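Local structure of Ent-copalyl diphosphate synthase (Streptomyces platensis, 5BP8) at residues L76-A87 / A131-L142; N214-A225 / P237-V245. The protein is a largely helical bacterial protein of the terpene cyclase type, akin to the squalene-hopene cyclases. All blocks are in the same frame, centred on the assembly; numbering follows the deposited sequence.

Followed from the N terminus, the chain first makes helix 72-86 and returns in helix 127-144; 43 residues, helix 98-116 among them, separate segments 76-87 and 131-142, and interaction 1 closes this large loop by packing the two helices side by side. Interaction 2 comes later and is far more local, with 11 residues between its segments, and it folds helix 237-249 back against helix 221-228 and the loop leading into it. The two contacts are in series, neither nested nor crossed, with centres about 22 Å apart and nearest atoms about 7 Å apart. Helix 31-40 links them: its Arg36 meets Ser77, Glu80 and Leu134 in interaction 1 and Ala222 in interaction 2.

Interaction 1: L76-A87 / A131-L142; sequences LSAVEALLTELA and APSLLADINTRL
The guanidinium of Arg141 has Thr84 over one face and the carboxylate of Glu80 at its edge, while Ala87 CB approaches obliquely. Thr84 OG1 comes to 3.0 Å from Arg141 NE. Glu80 OE2 lies 4.1 Å from that same Arg141 NE, too long for a salt bridge, and the two planes are turned 47° apart. A bend at chi2 (-78°) folds Arg141 so that its aliphatic stem slides past Leu83, CB to CB 3.8 Å, before the charged end reaches Thr84. Glu80 also presses CG against Asp137 CB at 3.6 Å. Arg198, salt-bridged to both, probably offsets the like charges of these neighbouring carboxylates, and Glu80 is held further by Arg36 and Ser39. Beyond this polar flank lies an apolar seam. Leu76 fits as a knob among Ala131, Leu134, Leu135 and Ile138, and Ile138 is in turn a knob among Leu76, Val79, Glu80 and Leu83; Leu76 CD2 meets Ile138 CD1 at 3.6 Å, the two side chains crossing near a right angle. Branched aliphatics suit such interlocking. The axes of segments 76-86 and 131-142 lie 32° apart and 9.2 Å at closest approach: a near-parallel helix pair with knobs-into-holes packing, as in helical barrels of related cyclases.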
# COMPACT_ATOMS: atom_id res chain seq x y z
N LEU A 76 -16.50 -7.67 0.72
CA LEU A 76 -16.86 -8.28 -0.57
C LEU A 76 -15.99 -9.50 -0.89
O LEU A 76 -16.52 -10.56 -1.26
CB LEU A 76 -16.80 -7.28 -1.72
CG LEU A 76 -17.92 -6.22 -1.75
CD1 LEU A 76 -17.51 -5.16 -2.77
CD2 LEU A 76 -19.27 -6.85 -2.06
N SER A 77 -14.66 -9.36 -0.74
CA SER A 77 -13.76 -10.46 -1.05
C SER A 77 -14.00 -11.67 -0.14
O SER A 77 -14.06 -12.80 -0.61
CB SER A 77 -12.31 -10.01 -0.93
OG SER A 77 -11.45 -10.99 -1.47
N ALA A 78 -14.13 -11.42 1.16
CA ALA A 78 -14.37 -12.50 2.13
C ALA A 78 -15.69 -13.22 1.92
O ALA A 78 -15.75 -14.48 1.89
CB ALA A 78 -14.29 -11.95 3.55
N VAL A 79 -16.75 -12.44 1.74
CA VAL A 79 -18.07 -13.02 1.51
C VAL A 79 -18.10 -13.87 0.23
O VAL A 79 -18.59 -15.03 0.23
CB VAL A 79 -19.17 -11.94 1.52
CG1 VAL A 79 -20.50 -12.47 0.99
CG2 VAL A 79 -19.32 -11.35 2.92
N GLU A 80 -17.54 -13.32 -0.85
CA GLU A 80 -17.49 -14.08 -2.10
C GLU A 80 -16.71 -15.39 -1.91
O GLU A 80 -17.17 -16.47 -2.38
CB GLU A 80 -16.90 -13.25 -3.23
CG GLU A 80 -17.18 -13.83 -4.62
CD GLU A 80 -16.28 -14.98 -5.00
OE1 GLU A 80 -15.11 -15.06 -4.51
OE2 GLU A 80 -16.74 -15.83 -5.81
N ALA A 81 -15.57 -15.32 -1.21
CA ALA A 81 -14.75 -16.51 -0.98
C ALA A 81 -15.50 -17.54 -0.16
O ALA A 81 -15.46 -18.76 -0.47
CB ALA A 81 -13.46 -16.14 -0.30
N LEU A 82 -16.20 -17.09 0.88
CA LEU A 82 -16.95 -18.03 1.72
C LEU A 82 -18.09 -18.69 0.96
O LEU A 82 -18.30 -19.91 1.11
CB LEU A 82 -17.45 -17.37 3.02
CG LEU A 82 -16.33 -16.96 4.00
CD1 LEU A 82 -16.85 -16.01 5.07
CD2 LEU A 82 -15.66 -18.18 4.64
N LEU A 83 -18.80 -17.93 0.13
CA LEU A 83 -19.88 -18.51 -0.68
C LEU A 83 -19.30 -19.55 -1.66
O LEU A 83 -19.84 -20.65 -1.84
CB LEU A 83 -20.67 -17.45 -1.42
CG LEU A 83 -21.60 -16.55 -0.58
CD1 LEU A 83 -22.00 -15.29 -1.33
CD2 LEU A 83 -22.84 -17.35 -0.15
N THR A 84 -18.19 -19.19 -2.30
CA THR A 84 -17.52 -20.10 -3.21
C THR A 84 -17.08 -21.38 -2.49
O THR A 84 -17.34 -22.49 -2.99
CB THR A 84 -16.34 -19.42 -3.93
OG1 THR A 84 -16.86 -18.40 -4.78
CG2 THR A 84 -15.52 -20.40 -4.75
N GLU A 85 -16.46 -21.25 -1.32
CA GLU A 85 -16.03 -22.42 -0.53
C GLU A 85 -17.20 -23.31 -0.12
O GLU A 85 -17.12 -24.55 -0.25
CB GLU A 85 -15.26 -22.00 0.70
CG GLU A 85 -14.85 -23.11 1.66
CD GLU A 85 -13.86 -24.11 1.07
OE1 GLU A 85 -13.13 -23.75 0.14
OE2 GLU A 85 -13.81 -25.26 1.55
N LEU A 86 -18.27 -22.68 0.37
CA LEU A 86 -19.46 -23.42 0.82
C LEU A 86 -20.11 -24.19 -0.32
O LEU A 86 -20.69 -25.26 -0.10
CB LEU A 86 -20.47 -22.47 1.46
CG LEU A 86 -20.08 -22.11 2.89
CD1 LEU A 86 -20.73 -20.80 3.30
CD2 LEU A 86 -20.45 -23.25 3.82
N ALA A 87 -19.97 -23.70 -1.55
CA ALA A 87 -20.53 -24.41 -2.71
C ALA A 87 -19.67 -25.54 -3.25
O ALA A 87 -20.11 -26.24 -4.16
CB ALA A 87 -20.80 -23.43 -3.84
N ALA A 131 -14.62 -4.12 -6.92
CA ALA A 131 -15.87 -4.11 -6.17
C ALA A 131 -17.07 -4.63 -6.99
O ALA A 131 -17.74 -5.58 -6.56
CB ALA A 131 -16.13 -2.75 -5.56
N PRO A 132 -17.26 -4.12 -8.23
CA PRO A 132 -18.38 -4.70 -9.00
C PRO A 132 -18.15 -6.13 -9.40
O PRO A 132 -19.11 -6.91 -9.52
CB PRO A 132 -18.49 -3.82 -10.24
CG PRO A 132 -17.32 -2.89 -10.21
CD PRO A 132 -16.69 -2.91 -8.86
N SER A 133 -16.89 -6.50 -9.65
CA SER A 133 -16.59 -7.88 -9.95
C SER A 133 -17.06 -8.83 -8.85
O SER A 133 -17.71 -9.85 -9.11
CB SER A 133 -15.09 -8.05 -10.20
OG SER A 133 -14.87 -9.36 -10.64
N LEU A 134 -16.75 -8.48 -7.62
CA LEU A 134 -17.08 -9.33 -6.47
C LEU A 134 -18.58 -9.33 -6.18
O LEU A 134 -19.17 -10.39 -5.85
CB LEU A 134 -16.31 -8.84 -5.24
CG LEU A 134 -14.82 -9.18 -5.33
CD1 LEU A 134 -14.05 -8.47 -4.27
CD2 LEU A 134 -14.57 -10.69 -5.26
N LEU A 135 -19.18 -8.15 -6.27
CA LEU A 135 -20.62 -8.03 -6.06
C LEU A 135 -21.40 -8.92 -7.04
O LEU A 135 -22.33 -9.62 -6.63
CB LEU A 135 -21.05 -6.58 -6.18
CG LEU A 135 -22.53 -6.28 -5.91
CD1 LEU A 135 -22.92 -6.75 -4.54
CD2 LEU A 135 -22.81 -4.79 -6.02
N ALA A 136 -21.01 -8.93 -8.33
CA ALA A 136 -21.65 -9.79 -9.32
C ALA A 136 -21.46 -11.27 -8.98
O ALA A 136 -22.41 -12.05 -9.08
CB ALA A 136 -21.14 -9.50 -10.73
N ASP A 137 -20.26 -11.66 -8.53
CA ASP A 137 -20.04 -13.07 -8.17
C ASP A 137 -20.84 -13.46 -6.93
O ASP A 137 -21.38 -14.57 -6.87
CB ASP A 137 -18.55 -13.37 -7.97
CG ASP A 137 -17.80 -13.56 -9.29
OD1 ASP A 137 -18.45 -13.79 -10.34
OD2 ASP A 137 -16.55 -13.52 -9.27
N ILE A 138 -20.93 -12.55 -5.98
CA ILE A 138 -21.77 -12.78 -4.78
C ILE A 138 -23.22 -13.01 -5.20
O ILE A 138 -23.84 -14.00 -4.83
CB ILE A 138 -21.67 -11.63 -3.77
CG1 ILE A 138 -20.29 -11.65 -3.11
CG2 ILE A 138 -22.78 -11.76 -2.70
CD1 ILE A 138 -19.98 -10.39 -2.32
N ASN A 139 -23.74 -12.14 -6.06
CA ASN A 139 -25.11 -12.29 -6.48
C ASN A 139 -25.35 -13.60 -7.24
O ASN A 139 -26.38 -14.23 -7.04
CB ASN A 139 -25.58 -11.07 -7.28
CG ASN A 139 -25.87 -9.91 -6.38
OD1 ASN A 139 -26.32 -10.10 -5.25
ND2 ASN A 139 -25.62 -8.69 -6.86
N THR A 140 -24.38 -14.02 -8.04
CA THR A 140 -24.46 -15.32 -8.69
C THR A 140 -24.55 -16.45 -7.69
O THR A 140 -25.41 -17.36 -7.84
CB THR A 140 -23.28 -15.49 -9.67
OG1 THR A 140 -23.40 -14.49 -10.69
CG2 THR A 140 -23.28 -16.85 -10.31
N ARG A 141 -23.70 -16.41 -6.67
CA ARG A 141 -23.72 -17.43 -5.63
C ARG A 141 -25.02 -17.41 -4.83
O ARG A 141 -25.54 -18.47 -4.49
CB ARG A 141 -22.55 -17.28 -4.67
CG ARG A 141 -21.19 -17.41 -5.33
CD ARG A 141 -20.83 -18.83 -5.60
NE ARG A 141 -19.50 -18.89 -6.21
CZ ARG A 141 -18.98 -19.98 -6.77
NH1 ARG A 141 -19.68 -21.13 -6.81
NH2 ARG A 141 -17.76 -19.92 -7.30
N LEU A 142 -25.55 -16.22 -4.54
CA LEU A 142 -26.82 -16.10 -3.81
C LEU A 142 -27.98 -16.70 -4.58
O LEU A 142 -28.89 -17.33 -3.98
CB LEU A 142 -27.13 -14.63 -3.48
CG LEU A 142 -26.18 -13.99 -2.46
CD1 LEU A 142 -26.50 -12.52 -2.26
CD2 LEU A 142 -26.21 -14.71 -1.13

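Interaction 2: N214-A225 / P237-V245; sequences NGSVGCSPAATA and PGVAYLRDV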
# COMPACT_ATOMS: atom_id res chain seq x y z
N ASN A 214 9.57 -14.90 -9.98
CA ASN A 214 9.22 -15.32 -11.34
C ASN A 214 7.85 -16.01 -11.36
O ASN A 214 7.55 -16.84 -10.50
CB ASN A 214 10.27 -16.26 -11.89
CG ASN A 214 11.50 -15.53 -12.37
OD1 ASN A 214 11.39 -14.50 -13.04
ND2 ASN A 214 12.67 -16.03 -12.03
N GLY A 215 7.04 -15.66 -12.35
CA GLY A 215 5.69 -16.19 -12.48
C GLY A 215 4.58 -15.33 -11.88
O GLY A 215 3.40 -15.52 -12.20
N SER A 216 4.94 -14.42 -10.97
CA SER A 216 3.95 -13.48 -10.43
C SER A 216 3.41 -12.57 -11.53
O SER A 216 4.12 -12.23 -12.50
CB SER A 216 4.52 -12.63 -9.30
OG SER A 216 5.63 -11.85 -9.74
N VAL A 217 2.14 -12.19 -11.38
CA VAL A 217 1.46 -11.31 -12.32
C VAL A 217 1.14 -10.02 -11.59
O VAL A 217 0.38 -10.03 -10.60
CB VAL A 217 0.18 -11.95 -12.85
CG1 VAL A 217 -0.63 -10.96 -13.72
CG2 VAL A 217 0.53 -13.21 -13.63
N GLY A 218 1.73 -8.92 -12.04
CA GLY A 218 1.57 -7.66 -11.36
C GLY A 218 1.90 -7.68 -9.88
O GLY A 218 1.30 -6.94 -9.12
N CYS A 219 2.85 -8.53 -9.43
CA CYS A 219 3.16 -8.66 -8.00
C CYS A 219 1.91 -8.84 -7.10
O CYS A 219 1.90 -8.34 -5.95
CB CYS A 219 4.00 -7.48 -7.50
SG CYS A 219 5.65 -7.38 -8.28
N SER A 220 0.90 -9.57 -7.60
CA SER A 220 -0.33 -9.85 -6.89
C SER A 220 -0.55 -11.34 -6.77
O SER A 220 -0.67 -12.01 -7.80
CB SER A 220 -1.53 -9.31 -7.67
OG SER A 220 -2.74 -9.80 -7.10
N PRO A 221 -0.69 -11.85 -5.55
CA PRO A 221 -1.07 -13.27 -5.48
C PRO A 221 -2.42 -13.56 -6.15
O PRO A 221 -2.56 -14.58 -6.85
CB PRO A 221 -1.11 -13.53 -3.97
CG PRO A 221 -0.14 -12.57 -3.43
CD PRO A 221 -0.34 -11.32 -4.22
N ALA A 222 -3.42 -12.72 -5.92
CA ALA A 222 -4.73 -12.93 -6.53
C ALA A 222 -4.67 -12.94 -8.08
O ALA A 222 -5.26 -13.79 -8.72
CB ALA A 222 -5.73 -11.86 -6.06
N ALA A 223 -3.98 -11.96 -8.66
CA ALA A 223 -3.89 -11.86 -10.13
C ALA A 223 -3.18 -13.09 -10.68
O ALA A 223 -3.54 -13.60 -11.75
CB ALA A 223 -3.15 -10.59 -10.53
N THR A 224 -2.16 -13.56 -9.95
CA THR A 224 -1.41 -14.74 -10.34
C THR A 224 -2.29 -15.97 -10.33
O THR A 224 -2.22 -16.81 -11.25
CB THR A 224 -0.15 -14.96 -9.46
OG1 THR A 224 0.66 -13.76 -9.42
CG2 THR A 224 0.69 -16.10 -9.99
N ALA A 225 -3.14 -16.09 -9.31
CA ALA A 225 -4.09 -17.19 -9.24
C ALA A 225 -5.05 -17.16 -10.44
O ALA A 225 -5.39 -18.20 -11.00
CB ALA A 225 -4.87 -17.14 -7.93
N PRO A 237 6.14 -21.48 -12.80
CA PRO A 237 6.74 -20.53 -11.87
C PRO A 237 5.71 -19.81 -10.99
O PRO A 237 5.97 -19.57 -9.81
CB PRO A 237 7.47 -19.55 -12.79
CG PRO A 237 7.83 -20.38 -13.98
CD PRO A 237 6.70 -21.34 -14.16
N GLY A 238 4.56 -19.49 -11.55
CA GLY A 238 3.53 -18.80 -10.75
C GLY A 238 3.07 -19.62 -9.57
O GLY A 238 2.68 -19.07 -8.53
N VAL A 239 3.06 -20.94 -9.72
CA VAL A 239 2.74 -21.82 -8.62
C VAL A 239 3.77 -21.70 -7.50
O VAL A 239 3.40 -21.66 -6.33
CB VAL A 239 2.57 -23.29 -9.08
CG1 VAL A 239 2.45 -24.21 -7.89
CG2 VAL A 239 1.34 -23.41 -9.96
N ALA A 240 5.06 -21.61 -7.85
CA ALA A 240 6.11 -21.47 -6.87
C ALA A 240 5.99 -20.13 -6.14
O ALA A 240 6.23 -20.05 -4.92
CB ALA A 240 7.48 -21.57 -7.53
N TYR A 241 5.66 -19.08 -6.88
CA TYR A 241 5.43 -17.77 -6.23
C TYR A 241 4.32 -17.87 -5.19
O TYR A 241 4.53 -17.48 -4.03
CB TYR A 241 5.11 -16.75 -7.29
CG TYR A 241 4.54 -15.44 -6.81
CD1 TYR A 241 5.34 -14.45 -6.28
CD2 TYR A 241 3.17 -15.18 -6.98
CE1 TYR A 241 4.78 -13.21 -5.86
CE2 TYR A 241 2.63 -13.96 -6.60
CZ TYR A 241 3.42 -13.00 -6.04
OH TYR A 241 2.83 -11.80 -5.72
N LEU A 242 3.16 -18.41 -5.57
CA LEU A 242 2.04 -18.55 -4.62
C LEU A 242 2.43 -19.40 -3.42
O LEU A 242 2.12 -19.04 -2.26
CB LEU A 242 0.80 -19.11 -5.32
CG LEU A 242 0.13 -18.14 -6.28
CD1 LEU A 242 -1.08 -18.78 -6.95
CD2 LEU A 242 -0.28 -16.87 -5.55
N ARG A 243 3.12 -20.52 -3.67
CA ARG A 243 3.59 -21.37 -2.57
C ARG A 243 4.52 -20.61 -1.63
O ARG A 243 4.37 -20.69 -0.41
CB ARG A 243 4.25 -22.64 -3.10
CG ARG A 243 3.25 -23.58 -3.76
CD ARG A 243 3.91 -24.72 -4.54
NE ARG A 243 2.96 -25.77 -4.91
CZ ARG A 243 3.23 -26.81 -5.69
NH1 ARG A 243 4.44 -26.99 -6.22
NH2 ARG A 243 2.28 -27.69 -5.96
N ASP A 244 5.48 -19.90 -2.19
CA ASP A 244 6.45 -19.15 -1.37
C ASP A 244 5.77 -18.09 -0.53
O ASP A 244 6.07 -17.91 0.65
CB ASP A 244 7.51 -18.49 -2.23
CG ASP A 244 8.54 -19.48 -2.78
OD1 ASP A 244 8.67 -20.61 -2.24
OD2 ASP A 244 9.21 -19.11 -3.77
N VAL A 245 4.85 -17.36 -1.15
CA VAL A 245 4.21 -16.24 -0.46
C VAL A 245 3.38 -16.75 0.71
O VAL A 245 3.51 -16.25 1.84
CB VAL A 245 3.37 -15.40 -1.43
CG1 VAL A 245 2.53 -14.37 -0.69
CG2 VAL A 245 4.26 -14.72 -2.46
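Ser216 sets its CB squarely on the ring of Tyr241, a CH-pi contact 3.3 Å from CB to the ring centroid and only 7° off the normal. Val245 CG2 covers the opposite face toward the rim, so the ring is sandwiched; Ser220 O lies at its edge. With CG opposite the backbone N (chi1 166°), Tyr241 brings its OH beside Cys219 C and Ser220 N, without a hydrogen bond to Ser220 N; it bonds instead to Thr257 O, outside the two segments. Thr224 OG1 comes obliquely to 3.4 Å from Tyr241 CE2. That hydroxyl is fixed twice, accepting from Val217 N at 2.9 Å and donating to Ser220 O, which Thr224 N meets from the other side of the carbonyl plane. One residue further along the helix, Leu242 CD2 packs on Pro221 CB at 3.8 Å, and its CD1 lies against Ala225. The nearest CA atoms are those of Gly215 and Gly238, 3.8 Å apart; lacking side chains, the two backbones can pass this close, and Gly215 has positive phi. Against this close packing stands the solvent side, where Pro237 is exposed and Asn214 partly so. No hydrogen bond joins the segments. Ser220 OG caps Ala223 N, a classical N-cap, and segments 221-225 and 237-245, their axes 145° apart, form an antiparallel helical hairpin, consistent with the largely helical fold of this cyclase family.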